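Local coordinates for protein lysine cyclodeaminase (Streptomyces pristinaespiralis, PDB 5YU3) that probably converts L-lysine to the cyclic amino acid L-pipecolic acid with release of ammonia, using a tightly held NAD cofactor, and also recognises L-ornithine and L-2,4-diaminobutyric acid, at residues A[2-10]-A[319-330]; A[110-121]-A[307-316]. All blocks are in the same frame, centred on the assembly; numbering follows the deposited sequence.

In the fold
The two contacts illustrate how chemistry follows place in a fold. Interaction 2 lies near the centre of the chain, and all its touching residues are buried; interaction 1 sits farther out, partly exposed, where the N-terminal strand meets a strand late in the chain and the second subunit begins. Both use helix 305-321, and both reach the same mixed sheet, in which strands 3-6 and 108-113 are neighbours: Trp-4 and Leu-6 pair through their backbones with Leu-111. Interaction 1 is chiefly backbone ladder, with one indole bond and an arginine lying nearly parallel to the indole. Interaction 2 relies mainly on side chains, apolar at the sheet end and ionic where Arg-121 reaches cofactor and proline.

Interaction 1: A[2-10]-A[319-330]; sequences ETWVLGRRD and AAERDLGIRVGI
Trp-4 reaches across from strand 3-6 to both the strand and the helix end of 319-330. Its CB lies over the centre of the Arg-327 guanidinium, 3.7 Å from CZ, and its CG lies 4.0 Å from Arg-327 NH2; ring and guanidinium planes are only 8° apart. With CG anti to the backbone N (chi1 -175°), the ring runs on toward the helix end. CD1 meets Ile-326 O at its edge. Next along the rim, NE1 donates to Leu-324 O at 2.8 Å, a bond lying in both the ring plane and the carbonyl plane. On the six-membered ring, CZ2 touches Ala-319 CB at 3.6 Å, and CH2 ends against the N and CB of Ala-320.

The backbones carrying these side chains form an antiparallel ladder that adds 326-328 as the last strand of the mixed sheet within the chain. Thr-3 with Val-328 and Val-5 with Ile-326 are hydrogen-bonded pairs, flanking the non-hydrogen-bonded pair Trp-4 and Arg-327. Val-5 and Val-328 meet through their CG2 methyls on the face away from the indole, where Val-5 also packs on Val-328 of the second subunit. Arg-327 is fixed at its far end too: NH1 gives an N-H to Glu-2 O at 3.2 Å, in the guanidinium plane but above that of the carbonyl. Helix 305-321 closes in a Schellman motif at Asp-323. Beyond it, Gly-325 passes so close to Trp-4 and Leu-6 that a CB would clash with both, while its N makes a weak 3.0 Å bond to Asp-10 OD1.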
# COMPACT_ATOMS: atom_id res chain seq x y z
N GLU A 2 9.19 15.06 11.26
CA GLU A 2 7.89 14.57 11.66
C GLU A 2 6.97 14.54 10.45
O GLU A 2 7.17 15.28 9.48
CB GLU A 2 7.28 15.42 12.77
CG GLU A 2 8.06 15.41 14.08
CD GLU A 2 7.50 16.39 15.08
OE1 GLU A 2 7.39 17.58 14.74
OE2 GLU A 2 7.15 15.97 16.21
N THR A 3 5.96 13.68 10.52
CA THR A 3 4.99 13.57 9.45
C THR A 3 4.02 14.73 9.52
O THR A 3 3.50 15.05 10.59
CB THR A 3 4.25 12.24 9.54
OG1 THR A 3 5.17 11.16 9.38
CG2 THR A 3 3.19 12.13 8.46
N TRP A 4 3.76 15.36 8.37
CA TRP A 4 2.74 16.40 8.27
C TRP A 4 1.39 15.72 8.09
O TRP A 4 1.15 15.07 7.06
CB TRP A 4 3.08 17.30 7.09
CG TRP A 4 2.20 18.50 6.90
CD1 TRP A 4 1.37 19.09 7.82
CD2 TRP A 4 2.08 19.27 5.70
NE1 TRP A 4 0.74 20.18 7.25
CE2 TRP A 4 1.15 20.30 5.95
CE3 TRP A 4 2.65 19.17 4.43
CZ2 TRP A 4 0.80 21.24 4.98
CZ3 TRP A 4 2.30 20.09 3.46
CH2 TRP A 4 1.38 21.12 3.74
N VAL A 5 0.52 15.81 9.09
CA VAL A 5 -0.80 15.20 9.04
C VAL A 5 -1.82 16.30 8.81
O VAL A 5 -1.90 17.25 9.60
CB VAL A 5 -1.13 14.40 10.31
CG1 VAL A 5 -2.54 13.85 10.23
CG2 VAL A 5 -0.14 13.26 10.50
N LEU A 6 -2.61 16.17 7.75
CA LEU A 6 -3.77 17.03 7.55
C LEU A 6 -4.99 16.31 8.13
O LEU A 6 -5.47 15.33 7.56
CB LEU A 6 -3.97 17.33 6.07
CG LEU A 6 -2.87 18.12 5.36
CD1 LEU A 6 -3.33 18.48 3.96
CD2 LEU A 6 -2.50 19.37 6.16
N GLY A 7 -5.50 16.80 9.26
CA GLY A 7 -6.72 16.24 9.79
C GLY A 7 -7.91 16.53 8.89
O GLY A 7 -7.86 17.40 8.01
N ARG A 8 -9.00 15.78 9.11
CA ARG A 8 -10.25 16.07 8.41
C ARG A 8 -10.64 17.54 8.56
O ARG A 8 -11.22 18.14 7.65
CB ARG A 8 -11.38 15.16 8.93
CG ARG A 8 -11.64 15.27 10.43
CD ARG A 8 -12.86 14.46 10.90
NE ARG A 8 -12.70 13.03 10.63
CZ ARG A 8 -12.84 12.05 11.52
NH1 ARG A 8 -13.14 12.32 12.78
NH2 ARG A 8 -12.67 10.79 11.13
N ARG A 9 -10.33 18.13 9.72
CA ARG A 9 -10.62 19.54 9.94
C ARG A 9 -9.80 20.42 9.00
O ARG A 9 -10.32 21.37 8.41
CB ARG A 9 -10.35 19.89 11.41
CG ARG A 9 -10.15 21.36 11.69
CD ARG A 9 -11.48 22.10 11.76
NE ARG A 9 -11.30 23.50 12.15
CZ ARG A 9 -12.28 24.40 12.13
NH1 ARG A 9 -13.50 24.04 11.75
NH2 ARG A 9 -12.04 25.65 12.50
N ASP A 10 -8.52 20.08 8.80
CA ASP A 10 -7.68 20.85 7.90
C ASP A 10 -8.16 20.75 6.46
O ASP A 10 -8.19 21.75 5.74
CB ASP A 10 -6.23 20.38 8.01
CG ASP A 10 -5.68 20.53 9.42
OD1 ASP A 10 -5.63 21.67 9.92
OD2 ASP A 10 -5.31 19.51 10.03
N ALA A 319 -2.61 24.00 1.93
CA ALA A 319 -2.36 23.81 3.36
C ALA A 319 -1.04 24.45 3.79
O ALA A 319 -0.95 25.02 4.88
CB ALA A 319 -2.37 22.32 3.69
N ALA A 320 -0.01 24.35 2.95
CA ALA A 320 1.28 24.95 3.29
C ALA A 320 1.17 26.47 3.35
O ALA A 320 1.73 27.11 4.25
CB ALA A 320 2.34 24.54 2.28
N GLU A 321 0.47 27.06 2.37
CA GLU A 321 0.21 28.50 2.34
C GLU A 321 -0.42 28.98 3.64
O GLU A 321 -0.11 30.08 4.12
CB GLU A 321 -0.71 28.78 1.16
CG GLU A 321 -0.70 30.16 0.58
CD GLU A 321 -1.85 30.33 -0.40
OE1 GLU A 321 -2.08 29.40 -1.20
OE2 GLU A 321 -2.53 31.38 -0.34
N ARG A 322 -1.32 28.18 4.20
CA ARG A 322 -2.11 28.56 5.37
C ARG A 322 -1.58 27.96 6.66
O ARG A 322 -2.22 28.11 7.71
CB ARG A 322 -3.56 28.15 5.17
CG ARG A 322 -4.20 28.87 3.99
CD ARG A 322 -5.54 28.26 3.59
NE ARG A 322 -6.30 29.24 2.82
CZ ARG A 322 -6.15 29.44 1.52
NH1 ARG A 322 -5.28 28.70 0.83
NH2 ARG A 322 -6.87 30.37 0.91
N ASP A 323 -0.44 27.27 6.60
CA ASP A 323 0.17 26.63 7.77
C ASP A 323 -0.82 25.73 8.51
O ASP A 323 -0.89 25.71 9.74
CB ASP A 323 0.76 27.69 8.71
CG ASP A 323 1.76 27.09 9.69
OD1 ASP A 323 2.41 26.09 9.33
OD2 ASP A 323 1.87 27.61 10.82
N LEU A 324 -1.60 24.96 7.74
CA LEU A 324 -2.58 24.04 8.30
C LEU A 324 -1.95 22.68 8.59
O LEU A 324 -0.89 22.33 8.08
CB LEU A 324 -3.76 23.88 7.34
CG LEU A 324 -4.65 25.12 7.20
CD1 LEU A 324 -5.62 24.97 6.03
CD2 LEU A 324 -5.41 25.38 8.49
N GLY A 325 -2.63 21.90 9.44
CA GLY A 325 -2.20 20.56 9.76
C GLY A 325 -1.33 20.50 11.00
O GLY A 325 -0.96 21.52 11.59
N ILE A 326 -0.98 19.27 11.40
CA ILE A 326 -0.14 19.05 12.57
C ILE A 326 1.08 18.22 12.19
O ILE A 326 1.12 17.57 11.14
CB ILE A 326 -0.91 18.37 13.72
CG1 ILE A 326 -1.46 17.01 13.28
CG2 ILE A 326 -2.02 19.29 14.22
CD1 ILE A 326 -2.09 16.21 14.40
N ARG A 327 2.10 18.28 13.03
CA ARG A 327 3.30 17.47 12.88
C ARG A 327 3.25 16.38 13.94
O ARG A 327 3.11 16.67 15.13
CB ARG A 327 4.57 18.31 13.04
CG ARG A 327 4.77 19.33 11.95
CD ARG A 327 5.40 18.68 10.74
NE ARG A 327 5.35 19.55 9.58
CZ ARG A 327 5.93 19.28 8.42
NH1 ARG A 327 6.62 18.15 8.28
NH2 ARG A 327 5.83 20.12 7.40
N VAL A 328 3.34 15.12 13.51
CA VAL A 328 3.35 13.99 14.43
C VAL A 328 4.61 13.17 14.16
O VAL A 328 4.86 12.78 13.02
CB VAL A 328 2.10 13.11 14.28
CG1 VAL A 328 2.08 12.05 15.37
CG2 VAL A 328 0.82 13.95 14.34
N GLY A 329 5.39 12.93 15.20
CA GLY A 329 6.50 12.00 15.07
C GLY A 329 5.97 10.59 15.15
O GLY A 329 5.65 10.11 16.24
N ILE A 330 5.83 9.94 14.00
CA ILE A 330 5.31 8.57 13.94
C ILE A 330 6.44 7.56 13.77
O ILE A 330 6.56 6.63 14.57
CB ILE A 330 4.28 8.43 12.79
CG1 ILE A 330 3.17 9.48 12.93
CG2 ILE A 330 3.70 7.01 12.77
CD1 ILE A 330 2.20 9.50 11.74
O HOH W 1 4.83 14.24 17.67
O HOH W 2 6.94 10.29 11.38

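Interaction 2: A[110-121]-A[307-316]; sequences ALMDGVLLTALR and EDALAMEVFL. With NAD (nicotinamide-adenine-dinucleotide), chain F; PRO (proline), chain G.
In the ligand pocket, an arginine at the end of segment 110-121 joins helix 307-316 to both bound molecules. Arg-121 grips Asp-308 side-on: NH2 points almost straight (178°) at OD2 on its syn side, 3.0 Å away, while NE reaches OD1 at 2.9 Å from above the carboxylate plane. The same NH2 donates to proline OXT at 2.8 Å, and NH1 makes a weak bond to the nicotinamide amide oxygen O7N of NAD. Glu-307 OE1 stands over the guanidinium face, a long, purely electrostatic pairing. With CG between the backbone N and the carbonyl carbon (chi1 57°) and further bends at chi2 and chi3, the chain runs out across its helix to set the guanidinium beside Asp-308. A leucine here would probably leave the proline carboxylate without this donor and Asp-308 without its two-pronged partner, although Lys-77 also pairs with Asp-308 and binds proline.

Farther from the ligands the contact turns apolar. Leu-117 is a knob in the hole formed by Asp-308, Ala-311, Met-312 and Phe-315, its CG 3.7 Å from Ala-311 CB. Met-112 lays its CE methyl over the Phe-315 ring, 4.0 Å from the centroid, a CH-pi contact; Leu-120 CD1 meets the ring's edge at CZ, 3.6 Å away. Met-312 CE ends on Ala-110 CB. Segments 307-316 and 115-121 run at 113° to each other, with Val-11 and Val-14 of helix 8-18 packing on Phe-315, Val-98 of strand 94-102 on Met-312, and Leu-6 of strand 3-6 on Met-112.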
# COMPACT_ATOMS: atom_id res chain seq x y z
N ALA A 110 3.86 13.06 4.59
CA ALA A 110 2.55 13.70 4.65
C ALA A 110 1.46 12.64 4.55
O ALA A 110 1.64 11.60 3.91
CB ALA A 110 2.41 14.75 3.54
N LEU A 111 0.33 12.93 5.21
CA LEU A 111 -0.80 12.01 5.27
C LEU A 111 -2.09 12.82 5.35
O LEU A 111 -2.17 13.74 6.15
CB LEU A 111 -0.67 11.09 6.49
CG LEU A 111 -1.85 10.17 6.79
CD1 LEU A 111 -2.01 9.17 5.66
CD2 LEU A 111 -1.61 9.46 8.12
N MET A 112 -3.10 12.46 4.54
CA MET A 112 -4.35 13.21 4.53
C MET A 112 -5.52 12.32 4.15
O MET A 112 -5.35 11.20 3.64
CB MET A 112 -4.28 14.41 3.56
CG MET A 112 -4.11 14.00 2.10
SD MET A 112 -4.23 15.40 0.96
CE MET A 112 -5.98 15.77 1.07
N ASP A 113 -6.73 12.84 4.40
CA ASP A 113 -7.96 12.20 3.96
C ASP A 113 -7.93 11.92 2.46
O ASP A 113 -7.41 12.71 1.67
CB ASP A 113 -9.16 13.11 4.26
CG ASP A 113 -10.43 12.64 3.57
OD1 ASP A 113 -10.88 11.53 3.89
OD2 ASP A 113 -10.98 13.39 2.72
N GLY A 114 -8.55 10.80 2.06
CA GLY A 114 -8.72 10.48 0.66
C GLY A 114 -10.16 10.51 0.17
O GLY A 114 -10.40 10.37 -1.03
N VAL A 115 -11.13 10.70 1.08
CA VAL A 115 -12.54 10.67 0.68
C VAL A 115 -12.88 11.85 -0.22
O VAL A 115 -13.37 11.68 -1.35
CB VAL A 115 -13.46 10.63 1.91
CG1 VAL A 115 -14.93 10.76 1.48
CG2 VAL A 115 -13.26 9.35 2.71
N LEU A 116 -12.67 13.08 0.28
CA LEU A 116 -12.96 14.26 -0.53
C LEU A 116 -12.07 14.32 -1.77
O LEU A 116 -12.56 14.54 -2.88
CB LEU A 116 -12.80 15.54 0.30
CG LEU A 116 -13.02 16.86 -0.46
CD1 LEU A 116 -14.42 16.92 -1.05
CD2 LEU A 116 -12.74 18.07 0.45
N LEU A 117 -10.76 14.13 -1.59
CA LEU A 117 -9.82 14.14 -2.70
C LEU A 117 -10.23 13.18 -3.82
O LEU A 117 -10.13 13.52 -5.00
CB LEU A 117 -8.41 13.81 -2.18
CG LEU A 117 -7.21 13.71 -3.12
CD1 LEU A 117 -5.92 14.02 -2.36
CD2 LEU A 117 -7.10 12.32 -3.75
N THR A 118 -10.65 11.96 -3.46
CA THR A 118 -11.04 10.99 -4.49
C THR A 118 -12.24 11.51 -5.28
O THR A 118 -12.25 11.47 -6.51
CB THR A 118 -11.36 9.62 -3.86
OG1 THR A 118 -10.17 9.05 -3.30
CG2 THR A 118 -11.93 8.64 -4.92
N ALA A 119 -13.24 12.03 -4.57
CA ALA A 119 -14.43 12.55 -5.24
C ALA A 119 -14.06 13.72 -6.15
O ALA A 119 -14.58 13.84 -7.26
CB ALA A 119 -15.48 12.97 -4.21
N LEU A 120 -13.16 14.60 -5.69
CA LEU A 120 -12.75 15.75 -6.49
C LEU A 120 -12.04 15.32 -7.77
O LEU A 120 -12.38 15.79 -8.86
CB LEU A 120 -11.85 16.67 -5.67
CG LEU A 120 -12.56 17.36 -4.50
CD1 LEU A 120 -11.56 18.20 -3.68
CD2 LEU A 120 -13.71 18.23 -4.99
N ARG A 121 -11.01 14.46 -7.66
CA ARG A 121 -10.24 14.17 -8.86
C ARG A 121 -11.01 13.26 -9.82
O ARG A 121 -10.70 13.24 -11.02
CB ARG A 121 -8.85 13.59 -8.51
CG ARG A 121 -8.80 12.32 -7.65
CD ARG A 121 -9.23 11.08 -8.44
NE ARG A 121 -8.48 9.88 -8.11
CZ ARG A 121 -8.87 8.64 -8.40
NH1 ARG A 121 -10.05 8.43 -9.01
NH2 ARG A 121 -8.09 7.61 -8.08
N GLU A 307 -3.46 10.64 -10.49
CA GLU A 307 -4.50 11.63 -10.23
C GLU A 307 -4.56 11.99 -8.76
O GLU A 307 -4.76 13.16 -8.41
CB GLU A 307 -5.86 11.11 -10.69
CG GLU A 307 -5.91 10.70 -12.17
CD GLU A 307 -7.22 10.04 -12.57
OE1 GLU A 307 -7.84 9.37 -11.72
OE2 GLU A 307 -7.64 10.21 -13.74
N ASP A 308 -4.38 11.00 -7.88
CA ASP A 308 -4.38 11.26 -6.45
C ASP A 308 -3.16 12.07 -6.03
O ASP A 308 -3.26 12.95 -5.16
CB ASP A 308 -4.45 9.94 -5.70
CG ASP A 308 -5.66 9.14 -6.08
OD1 ASP A 308 -6.77 9.63 -5.80
OD2 ASP A 308 -5.52 8.05 -6.68
N ALA A 309 -2.00 11.78 -6.62
CA ALA A 309 -0.80 12.57 -6.32
C ALA A 309 -0.98 14.02 -6.73
O ALA A 309 -0.54 14.94 -6.03
CB ALA A 309 0.42 11.96 -7.01
N LEU A 310 -1.62 14.25 -7.88
CA LEU A 310 -1.82 15.62 -8.36
C LEU A 310 -2.81 16.37 -7.49
O LEU A 310 -2.59 17.54 -7.13
CB LEU A 310 -2.30 15.62 -9.81
CG LEU A 310 -1.26 15.28 -10.87
CD1 LEU A 310 -1.94 15.30 -12.22
CD2 LEU A 310 -0.10 16.28 -10.83
N ALA A 311 -3.93 15.73 -7.14
CA ALA A 311 -4.89 16.38 -6.25
C ALA A 311 -4.29 16.62 -4.87
O ALA A 311 -4.56 17.65 -4.23
CB ALA A 311 -6.17 15.57 -6.15
N MET A 312 -3.49 15.67 -4.38
CA MET A 312 -2.83 15.88 -3.09
C MET A 312 -1.92 17.10 -3.16
O MET A 312 -1.89 17.92 -2.22
CB MET A 312 -2.04 14.64 -2.68
CG MET A 312 -1.29 14.81 -1.34
SD MET A 312 -0.97 13.21 -0.56
CE MET A 312 -0.29 13.68 1.04
N GLU A 313 -1.19 17.26 -4.26
CA GLU A 313 -0.33 18.43 -4.40
C GLU A 313 -1.13 19.72 -4.29
O GLU A 313 -0.67 20.70 -3.69
CB GLU A 313 0.42 18.39 -5.73
CG GLU A 313 1.53 19.42 -5.86
CD GLU A 313 2.71 19.14 -4.94
OE1 GLU A 313 2.87 17.99 -4.48
OE2 GLU A 313 3.49 20.09 -4.68
N VAL A 314 -2.34 19.74 -4.86
CA VAL A 314 -3.17 20.94 -4.77
C VAL A 314 -3.54 21.22 -3.32
O VAL A 314 -3.50 22.37 -2.86
CB VAL A 314 -4.42 20.79 -5.65
CG1 VAL A 314 -5.39 21.94 -5.37
CG2 VAL A 314 -4.01 20.77 -7.12
N PHE A 315 -3.92 20.17 -2.57
CA PHE A 315 -4.23 20.34 -1.16
C PHE A 315 -3.01 20.77 -0.35
O PHE A 315 -3.11 21.63 0.53
CB PHE A 315 -4.80 19.04 -0.59
CG PHE A 315 -6.28 18.89 -0.78
CD1 PHE A 315 -7.17 19.47 0.11
CD2 PHE A 315 -6.78 18.21 -1.88
CE1 PHE A 315 -8.54 19.34 -0.07
CE2 PHE A 315 -8.16 18.08 -2.07
CZ PHE A 315 -9.03 18.65 -1.16
N LEU A 316 -1.85 20.15 -0.60
CA LEU A 316 -0.67 20.50 0.19
C LEU A 316 -0.21 21.92 -0.09
O LEU A 316 0.30 22.60 0.82
CB LEU A 316 0.47 19.52 -0.09
CG LEU A 316 0.22 18.08 0.36
CD1 LEU A 316 1.48 17.25 0.16
CD2 LEU A 316 -0.27 18.02 1.80
PA NAD F . -22.07 5.22 -3.58
O1A NAD F . -22.40 3.99 -2.79
O2A NAD F . -22.02 6.57 -2.88
O5B NAD F . -23.17 5.38 -4.74
C5B NAD F . -23.41 4.29 -5.65
C4B NAD F . -24.88 4.38 -6.04
O4B NAD F . -25.14 3.43 -7.08
C3B NAD F . -25.79 3.99 -4.87
O3B NAD F . -26.69 5.08 -4.56
C2B NAD F . -26.56 2.78 -5.40
O2B NAD F . -27.92 2.73 -4.97
C1B NAD F . -26.48 2.99 -6.89
N9A NAD F . -26.71 1.80 -7.74
C8A NAD F . -26.34 0.52 -7.51
N7A NAD F . -26.72 -0.27 -8.56
C5A NAD F . -27.33 0.53 -9.47
C6A NAD F . -27.97 0.37 -10.79
N6A NAD F . -28.03 -0.84 -11.39
N1A NAD F . -28.46 1.48 -11.39
C2A NAD F . -28.42 2.70 -10.83
N3A NAD F . -27.86 2.92 -9.62
C4A NAD F . -27.31 1.89 -8.92
O3 NAD F . -20.65 4.95 -4.32
PN NAD F . -19.76 6.00 -5.13
O1N NAD F . -20.68 6.96 -5.84
O2N NAD F . -18.69 6.52 -4.20
O5D NAD F . -19.01 5.05 -6.20
C5D NAD F . -19.72 4.55 -7.33
C4D NAD F . -18.75 3.76 -8.21
O4D NAD F . -17.68 4.61 -8.63
C3D NAD F . -18.10 2.61 -7.47
O3D NAD F . -17.94 1.50 -8.38
C2D NAD F . -16.73 3.15 -7.12
O2D NAD F . -15.77 2.11 -6.86
C1D NAD F . -16.44 3.94 -8.38
N1N NAD F . -15.37 4.92 -8.27
C2N NAD F . -14.62 5.15 -9.36
C3N NAD F . -13.58 6.07 -9.33
C7N NAD F . -12.79 6.30 -10.58
O7N NAD F . -11.74 6.91 -10.53
N7N NAD F . -13.30 5.87 -11.74
C4N NAD F . -13.32 6.78 -8.16
C5N NAD F . -14.13 6.54 -7.05
C6N NAD F . -15.16 5.60 -7.13
N PRO G . -11.40 3.03 -7.94
CA PRO G . -11.30 4.06 -6.77
C PRO G . -10.06 4.98 -6.96
O PRO G . -9.73 5.58 -5.93
CB PRO G . -11.24 3.32 -5.73
CG PRO G . -12.21 2.08 -6.10
CD PRO G . -12.43 2.14 -7.37
OXT PRO G . -9.45 5.15 -8.08